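Local coordinates for bacterial leucyl aminopeptidase (Legionella pneumophila, PDB 6ESL), which probably removes N-terminal residues from peptides as a secreted zinc aminopeptidase that contributes to nutrient acquisition during intracellular infection of amoebas, at residues P218-D223 with S364-D369; F283-Y288 with P349-F354; G287-A292 with L373-N378; T296-T301 with P323-R328. All blocks are in the same frame, centred on the assembly; numbering follows the deposited sequence.

How the contacts relate
From the N terminus, P218-D223 opens the widest loop, which contact 1 closes only at S364-D369, shortly before the C-terminal helix 373-391. Contact 2 (283-288 with 349-354) nests inside it. Contact 3 starts from the same loop, sharing G287 and Y288 with contact 2, but ends at 373-378, beyond contact 1, so contacts 1 and 3 cross. Innermost is contact 4 (296-301 with 323-328), enclosed by all the others. Contacts 1 and 2 meet at one zinc ion, to which D222 and D284 bind. Contacts 2 and 4 meet in the mixed sheet, where C350 lies beside W298, and contact 3 ties the loop to helix 373-391.

Contact 1 of 4, residues P218-D223 with S364-D369; sequences PGAGDD and SSDKMD. With ZN (zinc ion), chain E; ZN (zinc ion), chain F.
The carboxylate of D366 faces the first turn of helix 220-239 and takes two backbone N-H groups on its syn side. D222 N points at the syn lone pair of D366 OD2 (3.1 Å) almost straight, at 170°, while G221 N reaches D366 OD1 at 2.8 Å from 26° out of the carboxylate plane. With CG anti to the backbone N (chi1 180°), the acid swings out of its own loop to reach these donors. A water also lies 2.6 Å from D366 OD2. The second flat group, the D222 carboxylate, turns away from D366 and bridges the two zinc ions: OD1 binds one at 2.0 Å, OD2 the other at 2.5 Å. H209 and D284 complete the protein ligands of the first, and E257 joins D222 at the second. Backbone and apolar packing close the rest. A220 N donates to D366 O at 3.0 Å, P218 CB rests on the same carbonyl oxygen, and the CB of A220 fits against M368 N at 3.3 Å. The bridging acid precedes a cis peptide to D223, as in related M28 aminopeptidases. Chemically, D366 is a second-shell residue: it fixes the backbone N-H of a metal ligand, and the N-H groups at the helix start would help to keep its own buried carboxylate negatively charged.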
loop_
_atom_site.group_PDB
_atom_site.type_symbol
_atom_site.label_atom_id
_atom_site.label_comp_id
_atom_site.label_asym_id
_atom_site.label_seq_id
_atom_site.Cartn_x
_atom_site.Cartn_y
_atom_site.Cartn_z
ATOM N N PRO B 218 -25.188 10.002 21.176
ATOM C CA PRO B 218 -25.732 8.794 20.521
ATOM C C PRO B 218 -24.689 7.948 19.767
ATOM O O PRO B 218 -24.856 6.748 19.610
ATOM C CB PRO B 218 -26.764 9.341 19.515
ATOM C CG PRO B 218 -26.851 10.773 19.784
ATOM C CD PRO B 218 -25.688 11.251 20.609
ATOM N N GLY B 219 -23.642 8.577 19.301
ATOM C CA GLY B 219 -22.565 7.844 18.651
ATOM C C GLY B 219 -22.968 6.912 17.567
ATOM O O GLY B 219 -22.518 5.789 17.516
ATOM N N ALA B 220 -23.864 7.366 16.697
ATOM C CA ALA B 220 -24.373 6.483 15.698
ATOM C C ALA B 220 -23.277 6.039 14.710
ATOM O O ALA B 220 -23.086 4.857 14.441
ATOM C CB ALA B 220 -25.562 7.152 15.009
ATOM N N GLY B 221 -22.706 7.027 14.051
ATOM C CA GLY B 221 -21.603 6.816 13.120
ATOM C C GLY B 221 -20.374 6.329 13.845
ATOM O O GLY B 221 -19.833 5.247 13.511
ATOM N N ASP B 222 -19.989 7.101 14.840
ATOM C CA ASP B 222 -18.834 6.702 15.614
ATOM C C ASP B 222 -19.124 6.263 17.000
ATOM O O ASP B 222 -19.293 7.094 17.887
ATOM C CB ASP B 222 -17.963 7.975 15.617
ATOM C CG ASP B 222 -16.594 7.787 16.208
ATOM O OD1 ASP B 222 -16.104 6.639 16.339
ATOM O OD2 ASP B 222 -15.999 8.823 16.545
ATOM N N ASP B 223 -19.002 4.939 17.284
ATOM C CA ASP B 223 -18.841 3.822 16.349
ATOM C C ASP B 223 -19.926 2.797 16.612
ATOM O O ASP B 223 -19.700 1.586 16.543
ATOM C CB ASP B 223 -17.479 3.184 16.472
ATOM C CG ASP B 223 -17.230 2.145 15.437
ATOM O OD1 ASP B 223 -17.811 2.181 14.344
ATOM O OD2 ASP B 223 -16.342 1.281 15.705
ATOM N N SER B 364 -23.715 15.553 19.808
ATOM C CA SER B 364 -25.064 15.003 19.978
ATOM C C SER B 364 -25.789 14.844 18.698
ATOM O O SER B 364 -26.775 14.193 18.700
ATOM C CB SER B 364 -25.938 15.969 20.859
ATOM O OG SER B 364 -25.208 16.116 22.055
ATOM N N SER B 365 -25.307 15.398 17.611
ATOM C CA SER B 365 -25.995 15.216 16.329
ATOM C C SER B 365 -25.522 13.980 15.581
ATOM O O SER B 365 -25.890 13.817 14.443
ATOM C CB SER B 365 -25.731 16.426 15.468
ATOM O OG SER B 365 -26.367 17.531 15.986
ATOM N N ASP B 366 -24.659 13.162 16.175
ATOM C CA ASP B 366 -24.166 11.981 15.513
ATOM C C ASP B 366 -25.256 10.954 15.681
ATOM O O ASP B 366 -25.171 10.052 16.435
ATOM C CB ASP B 366 -22.804 11.503 16.046
ATOM C CG ASP B 366 -22.281 10.248 15.345
ATOM O OD1 ASP B 366 -22.841 9.788 14.360
ATOM O OD2 ASP B 366 -21.323 9.693 15.807
ATOM N N LYS B 367 -26.270 11.138 14.854
ATOM C CA LYS B 367 -27.473 10.343 14.865
ATOM C C LYS B 367 -27.677 9.398 13.698
ATOM O O LYS B 367 -27.289 9.661 12.606
ATOM C CB LYS B 367 -28.688 11.258 14.953
ATOM C CG LYS B 367 -28.818 12.006 16.253
ATOM C CD LYS B 367 -29.997 12.934 16.255
ATOM C CE LYS B 367 -29.808 14.028 17.267
ATOM N NZ LYS B 367 -30.871 15.057 17.263
ATOM N N MET B 368 -28.466 8.383 13.970
ATOM C CA MET B 368 -28.777 7.292 13.091
ATOM C C MET B 368 -29.374 7.724 11.745
ATOM O O MET B 368 -29.061 7.194 10.709
ATOM C CB MET B 368 -29.846 6.531 13.807
ATOM C CG MET B 368 -29.386 5.868 15.017
ATOM S SD MET B 368 -30.752 5.079 15.813
ATOM C CE MET B 368 -30.916 3.808 14.637
ATOM N N ASP B 369 -30.210 8.736 11.781
ATOM C CA ASP B 369 -30.885 9.262 10.615
ATOM C C ASP B 369 -30.008 9.884 9.554
ATOM O O ASP B 369 -30.461 10.070 8.469
ATOM C CB ASP B 369 -32.030 10.168 11.011
ATOM C CG ASP B 369 -33.173 9.402 11.599
ATOM O OD1 ASP B 369 -33.218 8.183 11.456
ATOM O OD2 ASP B 369 -34.036 10.008 12.219
HETATM ZN ZN ZN E . -13.740 8.180 17.358
HETATM ZN ZN ZN F . -14.316 5.857 16.147
HETATM O O HOH W 1 -19.852 10.484 17.835
HETATM O O HOH W 2 -13.779 7.261 14.557
#

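Contact 2 of 4, residues F283-Y288 with P349-F354; sequences FDMTGY and PCETSF. With ZN (zinc ion), chain F.
E351 projects into the turn formed by M285 to Y288, and nearly every atom of its side chain has a neighbour there. Its CB sits between two carbonyl oxygens, 3.2 Å from Y288 O and only slightly farther from M285 O; CG lies near the same pair. Because CG stands between the backbone N and the carbonyl carbon (chi1 62°) and the chain is extended beyond it, E351 CD is driven against M285 CB, a tight 3.2 Å. At the tip, OE1 accepts two backbone N-H groups. G287 N approaches E351 OE1 at 2.9 Å, nearly in line with the C-O bond, whereas Y288 N comes to the same oxygen from well above the carboxylate plane at 2.8 Å with an almost straight N-H (176°). E351 OE2 turns to Y288 CB at 3.3 Å. The backbone of E351 is held too, its N donating to M285 O at 3.1 Å. Beside it, M285 CE packs on C350 SG, and the methyl CG2 of T352 meets the edge of the Y288 ring. One water donates to both M285 O and P349 O. D284, just before this turn, binds a zinc ion through both carboxylate oxygens (OD1 at 2.4 Å), and S334 bonds its OD2. The paired N-H groups would stabilise a negative charge on buried E351, whose grip fixes the loop that follows this zinc ligand.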
loop_
_atom_site.group_PDB
_atom_site.type_symbol
_atom_site.label_atom_id
_atom_site.label_comp_id
_atom_site.label_asym_id
_atom_site.label_seq_id
_atom_site.Cartn_x
_atom_site.Cartn_y
_atom_site.Cartn_z
ATOM N N PHE B 283 -13.348 -1.935 12.199
ATOM C CA PHE B 283 -14.544 -1.199 11.697
ATOM C C PHE B 283 -14.882 -0.032 12.597
ATOM O O PHE B 283 -15.436 -0.229 13.742
ATOM C CB PHE B 283 -15.708 -2.155 11.513
ATOM C CG PHE B 283 -15.485 -3.160 10.445
ATOM C CD1 PHE B 283 -15.810 -2.870 9.105
ATOM C CD2 PHE B 283 -14.933 -4.363 10.719
ATOM C CE1 PHE B 283 -15.554 -3.789 8.088
ATOM C CE2 PHE B 283 -14.733 -5.292 9.739
ATOM C CZ PHE B 283 -14.983 -4.958 8.403
ATOM N N ASP B 284 -14.446 1.133 12.133
ATOM C CA ASP B 284 -14.709 2.386 12.785
ATOM C C ASP B 284 -15.358 3.298 11.756
ATOM O O ASP B 284 -14.703 3.845 10.868
ATOM C CB ASP B 284 -13.411 3.014 13.291
ATOM C CG ASP B 284 -13.638 4.337 13.995
ATOM O OD1 ASP B 284 -14.807 4.767 14.091
ATOM O OD2 ASP B 284 -12.649 4.948 14.450
ATOM N N MET B 285 -16.663 3.442 11.903
ATOM C CA MET B 285 -17.500 4.313 11.095
ATOM C C MET B 285 -17.778 3.607 9.759
ATOM O O MET B 285 -16.939 3.511 8.824
ATOM C CB MET B 285 -17.023 5.755 10.946
ATOM C CG MET B 285 -16.668 6.388 12.258
ATOM S SD MET B 285 -16.151 8.084 12.202
ATOM C CE MET B 285 -14.794 8.056 11.038
ATOM N N THR B 286 -18.992 3.082 9.691
ATOM C CA THR B 286 -19.443 2.261 8.550
ATOM C C THR B 286 -20.749 2.740 7.907
ATOM O O THR B 286 -21.301 2.078 7.006
ATOM C CB THR B 286 -19.670 0.804 9.006
ATOM O OG1 THR B 286 -20.748 0.727 9.917
ATOM C CG2 THR B 286 -18.400 0.166 9.546
ATOM N N GLY B 287 -21.241 3.898 8.331
ATOM C CA GLY B 287 -22.561 4.333 7.880
ATOM C C GLY B 287 -22.777 5.647 7.176
ATOM O O GLY B 287 -23.811 5.841 6.577
ATOM N N TYR B 288 -21.846 6.577 7.285
ATOM C CA TYR B 288 -22.045 7.881 6.680
ATOM C C TYR B 288 -21.468 7.915 5.354
ATOM O O TYR B 288 -20.285 7.496 5.135
ATOM C CB TYR B 288 -21.443 8.983 7.585
ATOM C CG TYR B 288 -21.548 10.391 6.960
ATOM C CD1 TYR B 288 -22.699 11.207 7.153
ATOM C CD2 TYR B 288 -20.486 10.908 6.229
ATOM C CE1 TYR B 288 -22.751 12.494 6.591
ATOM C CE2 TYR B 288 -20.548 12.169 5.679
ATOM C CZ TYR B 288 -21.703 12.931 5.872
ATOM O OH TYR B 288 -21.725 14.146 5.260
ATOM N N PRO B 349 -10.803 -0.406 6.793
ATOM C CA PRO B 349 -11.681 0.186 5.822
ATOM C C PRO B 349 -12.677 1.140 6.501
ATOM O O PRO B 349 -13.039 0.886 7.665
ATOM C CB PRO B 349 -12.425 -1.011 5.285
ATOM C CG PRO B 349 -12.520 -1.957 6.481
ATOM C CD PRO B 349 -11.377 -1.635 7.389
ATOM N N CYS B 350 -13.100 2.202 5.811
ATOM C CA CYS B 350 -13.915 3.239 6.427
ATOM C C CYS B 350 -14.865 3.899 5.474
ATOM O O CYS B 350 -14.778 3.780 4.267
ATOM C CB CYS B 350 -12.974 4.284 7.155
ATOM S SG CYS B 350 -13.736 5.565 8.172
ATOM N N GLU B 351 -15.884 4.466 6.065
ATOM C CA GLU B 351 -17.047 4.991 5.357
ATOM C C GLU B 351 -16.770 6.178 4.445
ATOM O O GLU B 351 -17.488 6.368 3.441
ATOM C CB GLU B 351 -18.146 5.417 6.352
ATOM C CG GLU B 351 -17.665 6.560 7.296
ATOM C CD GLU B 351 -18.629 6.968 8.413
ATOM O OE1 GLU B 351 -19.478 6.154 8.757
ATOM O OE2 GLU B 351 -18.491 8.120 8.898
ATOM N N THR B 352 -15.771 6.980 4.778
ATOM C CA THR B 352 -15.403 8.143 4.000
ATOM C C THR B 352 -13.888 8.308 3.997
ATOM O O THR B 352 -13.159 7.708 4.785
ATOM C CB THR B 352 -15.944 9.479 4.577
ATOM O OG1 THR B 352 -15.392 9.676 5.870
ATOM C CG2 THR B 352 -17.441 9.473 4.806
ATOM N N SER B 353 -13.430 9.213 3.177
ATOM C CA SER B 353 -12.061 9.693 3.354
ATOM C C SER B 353 -11.966 10.504 4.639
ATOM O O SER B 353 -12.968 10.957 5.222
ATOM C CB SER B 353 -11.650 10.616 2.169
ATOM O OG SER B 353 -12.373 11.875 2.286
ATOM N N PHE B 354 -10.741 10.787 5.003
ATOM C CA PHE B 354 -10.428 11.685 6.125
ATOM C C PHE B 354 -10.906 13.118 5.897
ATOM O O PHE B 354 -11.599 13.699 6.763
ATOM C CB PHE B 354 -8.928 11.700 6.437
ATOM C CG PHE B 354 -8.609 12.604 7.606
ATOM C CD1 PHE B 354 -8.933 12.206 8.934
ATOM C CD2 PHE B 354 -8.054 13.896 7.372
ATOM C CE1 PHE B 354 -8.712 13.034 9.994
ATOM C CE2 PHE B 354 -7.824 14.753 8.465
ATOM C CZ PHE B 354 -8.156 14.317 9.766
HETATM ZN ZN ZN F . -14.316 5.857 16.147
HETATM O O HOH W 3 -15.082 1.205 9.385
HETATM O O HOH W 2 -13.779 7.261 14.557
#

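Contact 3 of 4, residues G287-A292 with L373-N378; sequences GYRNDA and LEHMTN
R289 crosses the H375 ring and ends at E374, so one long side chain supplies both a CH-pi contact and a salt bridge to the first turn of the helix. The CH-pi contact comes first: R289 CG sits 3.5 Å from the centroid of the H375 ring, 9° off its normal and thus squarely over one face. From there the chain runs extended to NE, which passes 3.2 Å from H375 CD2, and the guanidinium stands nearly upright on the imidazole, the planes 81° apart with CD2 at its edge. The charged contact lies at the end. R289 NH2 forms a salt bridge to E374 OE2 at 3.0 Å, its N-H fairly straight at 160°, meeting the oxygen on its anti side. R289 NH1 donates to A292 O (2.9 Å) within its own loop, and a water accepts from NH1 and donates to E374 OE2. These partners all lie close to the guanidinium plane and hold its rotation. Apolar packing remains: M376 CG lies 3.5 Å from G287 CA, where the glycine lets loop and helix backbones come close. F379, one turn along the helix, meets the H375 ring edge-to-face. The contact therefore pins the loop between strands 277-282 and 297-300 to the N-terminal turns of helix 373-391, with helix 130-142 packing against M376 and T377 on the same helix.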
loop_
_atom_site.group_PDB
_atom_site.type_symbol
_atom_site.label_atom_id
_atom_site.label_comp_id
_atom_site.label_asym_id
_atom_site.label_seq_id
_atom_site.Cartn_x
_atom_site.Cartn_y
_atom_site.Cartn_z
ATOM N N GLY B 287 -21.241 3.898 8.331
ATOM C CA GLY B 287 -22.561 4.333 7.880
ATOM C C GLY B 287 -22.777 5.647 7.176
ATOM O O GLY B 287 -23.811 5.841 6.577
ATOM N N TYR B 288 -21.846 6.577 7.285
ATOM C CA TYR B 288 -22.045 7.881 6.680
ATOM C C TYR B 288 -21.468 7.915 5.354
ATOM O O TYR B 288 -20.285 7.496 5.135
ATOM C CB TYR B 288 -21.443 8.983 7.585
ATOM C CG TYR B 288 -21.548 10.391 6.960
ATOM C CD1 TYR B 288 -22.699 11.207 7.153
ATOM C CD2 TYR B 288 -20.486 10.908 6.229
ATOM C CE1 TYR B 288 -22.751 12.494 6.591
ATOM C CE2 TYR B 288 -20.548 12.169 5.679
ATOM C CZ TYR B 288 -21.703 12.931 5.872
ATOM O OH TYR B 288 -21.725 14.146 5.260
ATOM N N ARG B 289 -22.259 8.409 4.377
ATOM C CA ARG B 289 -21.806 8.594 3.029
ATOM C C ARG B 289 -21.723 10.060 2.752
ATOM O O ARG B 289 -22.614 10.828 3.100
ATOM C CB ARG B 289 -22.763 7.931 2.001
ATOM C CG ARG B 289 -22.544 6.434 1.813
ATOM C CD ARG B 289 -23.494 5.904 0.752
ATOM N NE ARG B 289 -23.298 4.477 0.575
ATOM C CZ ARG B 289 -24.019 3.739 -0.247
ATOM N NH1 ARG B 289 -24.961 4.332 -0.991
ATOM N NH2 ARG B 289 -23.752 2.444 -0.365
ATOM N N ASN B 290 -20.615 10.472 2.163
ATOM C CA ASN B 290 -20.532 11.858 1.823
ATOM C C ASN B 290 -21.595 12.285 0.801
ATOM O O ASN B 290 -22.033 13.435 0.735
ATOM C CB ASN B 290 -19.151 12.051 1.226
ATOM C CG ASN B 290 -18.738 13.425 1.358
ATOM O OD1 ASN B 290 -18.646 13.907 2.535
ATOM N ND2 ASN B 290 -18.563 14.094 0.226
ATOM N N ASP B 291 -21.863 11.365 -0.117
ATOM C CA ASP B 291 -22.875 11.527 -1.187
ATOM C C ASP B 291 -23.645 10.208 -1.130
ATOM O O ASP B 291 -23.072 9.154 -1.377
ATOM C CB ASP B 291 -22.103 11.752 -2.458
ATOM C CG ASP B 291 -22.959 11.766 -3.708
ATOM O OD1 ASP B 291 -24.204 11.586 -3.660
ATOM O OD2 ASP B 291 -22.317 11.966 -4.768
ATOM N N ALA B 292 -24.938 10.274 -0.872
ATOM C CA ALA B 292 -25.770 9.092 -0.737
ATOM C C ALA B 292 -25.667 8.174 -1.994
ATOM O O ALA B 292 -25.733 6.989 -1.867
ATOM C CB ALA B 292 -27.238 9.487 -0.436
ATOM N N LEU B 373 -27.985 2.760 5.475
ATOM C CA LEU B 373 -28.018 1.362 5.888
ATOM C C LEU B 373 -27.375 0.463 4.871
ATOM O O LEU B 373 -26.744 -0.534 5.261
ATOM C CB LEU B 373 -29.461 0.908 6.250
ATOM C CG LEU B 373 -29.670 -0.532 6.634
ATOM C CD1 LEU B 373 -28.794 -0.852 7.830
ATOM C CD2 LEU B 373 -31.185 -0.653 6.999
ATOM N N GLU B 374 -27.424 0.827 3.601
ATOM C CA GLU B 374 -26.754 0.032 2.594
ATOM C C GLU B 374 -25.207 0.066 2.870
ATOM O O GLU B 374 -24.571 -0.930 2.740
ATOM C CB GLU B 374 -27.021 0.574 1.210
ATOM C CG GLU B 374 -26.404 -0.258 0.127
ATOM C CD GLU B 374 -26.731 0.255 -1.250
ATOM O OE1 GLU B 374 -27.828 -0.067 -1.725
ATOM O OE2 GLU B 374 -25.918 0.984 -1.848
ATOM N N HIS B 375 -24.671 1.220 3.222
ATOM C CA HIS B 375 -23.238 1.349 3.541
ATOM C C HIS B 375 -22.875 0.450 4.733
ATOM O O HIS B 375 -22.009 -0.333 4.653
ATOM C CB HIS B 375 -22.940 2.783 3.908
ATOM C CG HIS B 375 -21.630 3.297 3.392
ATOM N ND1 HIS B 375 -20.901 4.269 4.031
ATOM C CD2 HIS B 375 -20.951 3.009 2.266
ATOM C CE1 HIS B 375 -19.824 4.544 3.334
ATOM N NE2 HIS B 375 -19.828 3.790 2.259
ATOM N N MET B 376 -23.668 0.495 5.788
ATOM C CA MET B 376 -23.417 -0.317 6.974
ATOM C C MET B 376 -23.468 -1.772 6.655
ATOM O O MET B 376 -22.725 -2.549 7.163
ATOM C CB MET B 376 -24.395 0.011 8.093
ATOM C CG MET B 376 -24.189 1.372 8.701
ATOM S SD MET B 376 -25.073 1.775 10.209
ATOM C CE MET B 376 -26.735 2.006 9.629
ATOM N N THR B 377 -24.401 -2.128 5.801
ATOM C CA THR B 377 -24.550 -3.537 5.336
ATOM C C THR B 377 -23.317 -3.992 4.522
ATOM O O THR B 377 -22.794 -5.099 4.670
ATOM C CB THR B 377 -25.870 -3.699 4.511
ATOM O OG1 THR B 377 -26.969 -3.326 5.335
ATOM C CG2 THR B 377 -26.058 -5.037 4.062
ATOM N N ASN B 378 -22.808 -3.102 3.685
ATOM C CA ASN B 378 -21.604 -3.380 2.898
ATOM C C ASN B 378 -20.376 -3.652 3.769
ATOM O O ASN B 378 -19.599 -4.567 3.485
ATOM C CB ASN B 378 -21.341 -2.234 1.880
ATOM C CG ASN B 378 -22.241 -2.311 0.641
ATOM O OD1 ASN B 378 -22.323 -1.319 -0.176
ATOM N ND2 ASN B 378 -22.949 -3.447 0.471
HETATM O O HOH W 4 -26.365 3.339 -3.204
#

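Contact 4 of 4, residues T296-T301 with P323-R328; sequences TMWVFT and PVDYSR
W298 and D325 pair across two parallel strands, and here the packing is close. D325 CB lies over the six-membered ring of W298, 3.6 Å from its centroid, and the carboxylate runs on alongside, nearly parallel to the indole (13° between planes), bringing OD2 to 3.4 Å from W298 CH2. With CG beside the backbone N (chi1 -68°), the indole leans over the neighbouring strand, and T296 CG2 rests on the same face of it as D325 CB. The next pair on this face repeats the theme: S327 CB sits over the F300 ring, 4.0 Å from its centroid, and S327 O touches F300 CA at 2.9 Å, a short CA-H...O contact. Five backbone hydrogen bonds alternate between the strands, from M297 N to P323 O through to T301 N to S327 O; V299 N to D325 O is the shortest, 2.8 Å. On the other face the side chains meet more sparsely: V299 CG2 reaches V324 CG1 at 3.9 Å, and the Y326 ring only brushes V299. P323, at the outer end, is exposed and touches T296 OG1 through CB, while that hydroxyl is hydrogen-bonded to D294. D325 OD1 is salt-bridged to K314 of the second subunit, whose Y326 packs on this Y326. The pair forms a beta-alpha-beta unit: helix 306-320 connects the strands and lies against the V299, V324 and Y326 face. Strand 324-327 ends the mixed sheet within the chain, and 297-300 passes it on to antiparallel 346-350.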
loop_
_atom_site.group_PDB
_atom_site.type_symbol
_atom_site.label_atom_id
_atom_site.label_comp_id
_atom_site.label_asym_id
_atom_site.label_seq_id
_atom_site.Cartn_x
_atom_site.Cartn_y
_atom_site.Cartn_z
ATOM N N THR B 296 -18.576 4.163 -2.676
ATOM C CA THR B 296 -17.180 3.957 -2.444
ATOM C C THR B 296 -16.851 3.640 -0.978
ATOM O O THR B 296 -17.388 4.302 -0.043
ATOM C CB THR B 296 -16.422 5.243 -2.859
ATOM O OG1 THR B 296 -16.613 5.527 -4.262
ATOM C CG2 THR B 296 -14.895 5.128 -2.591
ATOM N N MET B 297 -15.984 2.668 -0.780
ATOM C CA MET B 297 -15.443 2.339 0.514
ATOM C C MET B 297 -13.953 2.682 0.504
ATOM O O MET B 297 -13.306 2.532 -0.482
ATOM C CB MET B 297 -15.704 0.837 0.860
ATOM C CG MET B 297 -17.221 0.533 0.960
ATOM S SD MET B 297 -17.563 -1.270 0.914
ATOM C CE MET B 297 -17.207 -1.601 2.607
ATOM N N TRP B 298 -13.443 3.143 1.635
ATOM C CA TRP B 298 -12.118 3.749 1.757
ATOM C C TRP B 298 -11.190 2.833 2.540
ATOM O O TRP B 298 -11.545 2.363 3.596
ATOM C CB TRP B 298 -12.257 5.131 2.409
ATOM C CG TRP B 298 -12.943 6.083 1.517
ATOM C CD1 TRP B 298 -14.337 6.244 1.391
ATOM C CD2 TRP B 298 -12.359 7.055 0.625
ATOM N NE1 TRP B 298 -14.595 7.224 0.474
ATOM C CE2 TRP B 298 -13.418 7.766 0.024
ATOM C CE3 TRP B 298 -11.058 7.454 0.343
ATOM C CZ2 TRP B 298 -13.220 8.760 -0.890
ATOM C CZ3 TRP B 298 -10.863 8.531 -0.563
ATOM C CH2 TRP B 298 -11.931 9.157 -1.144
ATOM N N VAL B 299 -9.979 2.611 2.034
ATOM C CA VAL B 299 -8.984 1.839 2.711
ATOM C C VAL B 299 -7.959 2.817 3.221
ATOM O O VAL B 299 -7.354 3.600 2.403
ATOM C CB VAL B 299 -8.382 0.764 1.745
ATOM C CG1 VAL B 299 -7.231 -0.010 2.365
ATOM C CG2 VAL B 299 -9.429 -0.276 1.403
ATOM N N PHE B 300 -7.712 2.795 4.533
ATOM C CA PHE B 300 -6.775 3.675 5.182
ATOM C C PHE B 300 -5.353 3.102 5.128
ATOM O O PHE B 300 -5.109 1.968 5.393
ATOM C CB PHE B 300 -7.201 4.129 6.578
ATOM C CG PHE B 300 -8.185 5.228 6.508
ATOM C CD1 PHE B 300 -9.467 4.990 5.968
ATOM C CD2 PHE B 300 -7.814 6.546 6.675
ATOM C CE1 PHE B 300 -10.382 6.043 5.717
ATOM C CE2 PHE B 300 -8.724 7.618 6.425
ATOM C CZ PHE B 300 -10.021 7.352 6.028
ATOM N N THR B 301 -4.465 3.931 4.596
ATOM C CA THR B 301 -3.080 3.553 4.372
ATOM C C THR B 301 -2.062 3.908 5.460
ATOM O O THR B 301 -0.898 3.517 5.353
ATOM C CB THR B 301 -2.617 4.089 3.006
ATOM O OG1 THR B 301 -2.580 5.519 3.047
ATOM C CG2 THR B 301 -3.597 3.653 1.921
ATOM N N PRO B 323 -16.769 0.984 -5.724
ATOM C CA PRO B 323 -15.399 1.498 -5.862
ATOM C C PRO B 323 -14.636 1.502 -4.481
ATOM O O PRO B 323 -15.226 1.509 -3.393
ATOM C CB PRO B 323 -15.616 2.926 -6.392
ATOM C CG PRO B 323 -17.049 2.921 -7.029
ATOM C CD PRO B 323 -17.794 1.995 -6.063
ATOM N N VAL B 324 -13.312 1.512 -4.572
ATOM C CA VAL B 324 -12.400 1.628 -3.474
ATOM C C VAL B 324 -11.571 2.873 -3.678
ATOM O O VAL B 324 -11.204 3.181 -4.792
ATOM C CB VAL B 324 -11.397 0.498 -3.461
ATOM C CG1 VAL B 324 -10.447 0.613 -2.263
ATOM C CG2 VAL B 324 -12.131 -0.829 -3.361
ATOM N N ASP B 325 -11.294 3.596 -2.640
ATOM C CA ASP B 325 -10.363 4.714 -2.743
ATOM C C ASP B 325 -9.588 4.677 -1.381
ATOM O O ASP B 325 -9.865 3.845 -0.503
ATOM C CB ASP B 325 -11.101 6.001 -2.989
ATOM C CG ASP B 325 -10.223 7.097 -3.654
ATOM O OD1 ASP B 325 -8.986 6.952 -3.659
ATOM O OD2 ASP B 325 -10.782 8.079 -4.161
ATOM N N TYR B 326 -8.583 5.516 -1.290
ATOM C CA TYR B 326 -7.513 5.470 -0.261
ATOM C C TYR B 326 -7.353 6.802 0.452
ATOM O O TYR B 326 -7.516 7.910 -0.123
ATOM C CB TYR B 326 -6.158 5.107 -0.923
ATOM C CG TYR B 326 -6.234 3.839 -1.722
ATOM C CD1 TYR B 326 -6.144 2.581 -1.141
ATOM C CD2 TYR B 326 -6.556 3.903 -3.075
ATOM C CE1 TYR B 326 -6.325 1.412 -1.909
ATOM C CE2 TYR B 326 -6.755 2.751 -3.825
ATOM C CZ TYR B 326 -6.609 1.516 -3.251
ATOM O OH TYR B 326 -6.775 0.363 -4.066
ATOM N N SER B 327 -7.107 6.704 1.762
ATOM C CA SER B 327 -6.928 7.871 2.638
ATOM C C SER B 327 -6.158 7.550 3.932
ATOM O O SER B 327 -6.031 6.385 4.309
ATOM C CB SER B 327 -8.283 8.497 2.977
ATOM O OG SER B 327 -8.129 9.623 3.821
ATOM N N ARG B 328 -5.669 8.598 4.560
ATOM C CA ARG B 328 -4.890 8.518 5.779
ATOM C C ARG B 328 -5.598 9.260 6.879
ATOM O O ARG B 328 -6.182 10.253 6.631
ATOM C CB ARG B 328 -3.526 9.146 5.558
ATOM C CG ARG B 328 -2.657 8.391 4.586
ATOM C CD ARG B 328 -1.245 8.934 4.591
ATOM N NE ARG B 328 -0.974 9.702 3.415
ATOM C CZ ARG B 328 0.092 10.469 3.217
ATOM N NH1 ARG B 328 0.207 11.118 2.069
ATOM N NH2 ARG B 328 1.019 10.628 4.139
#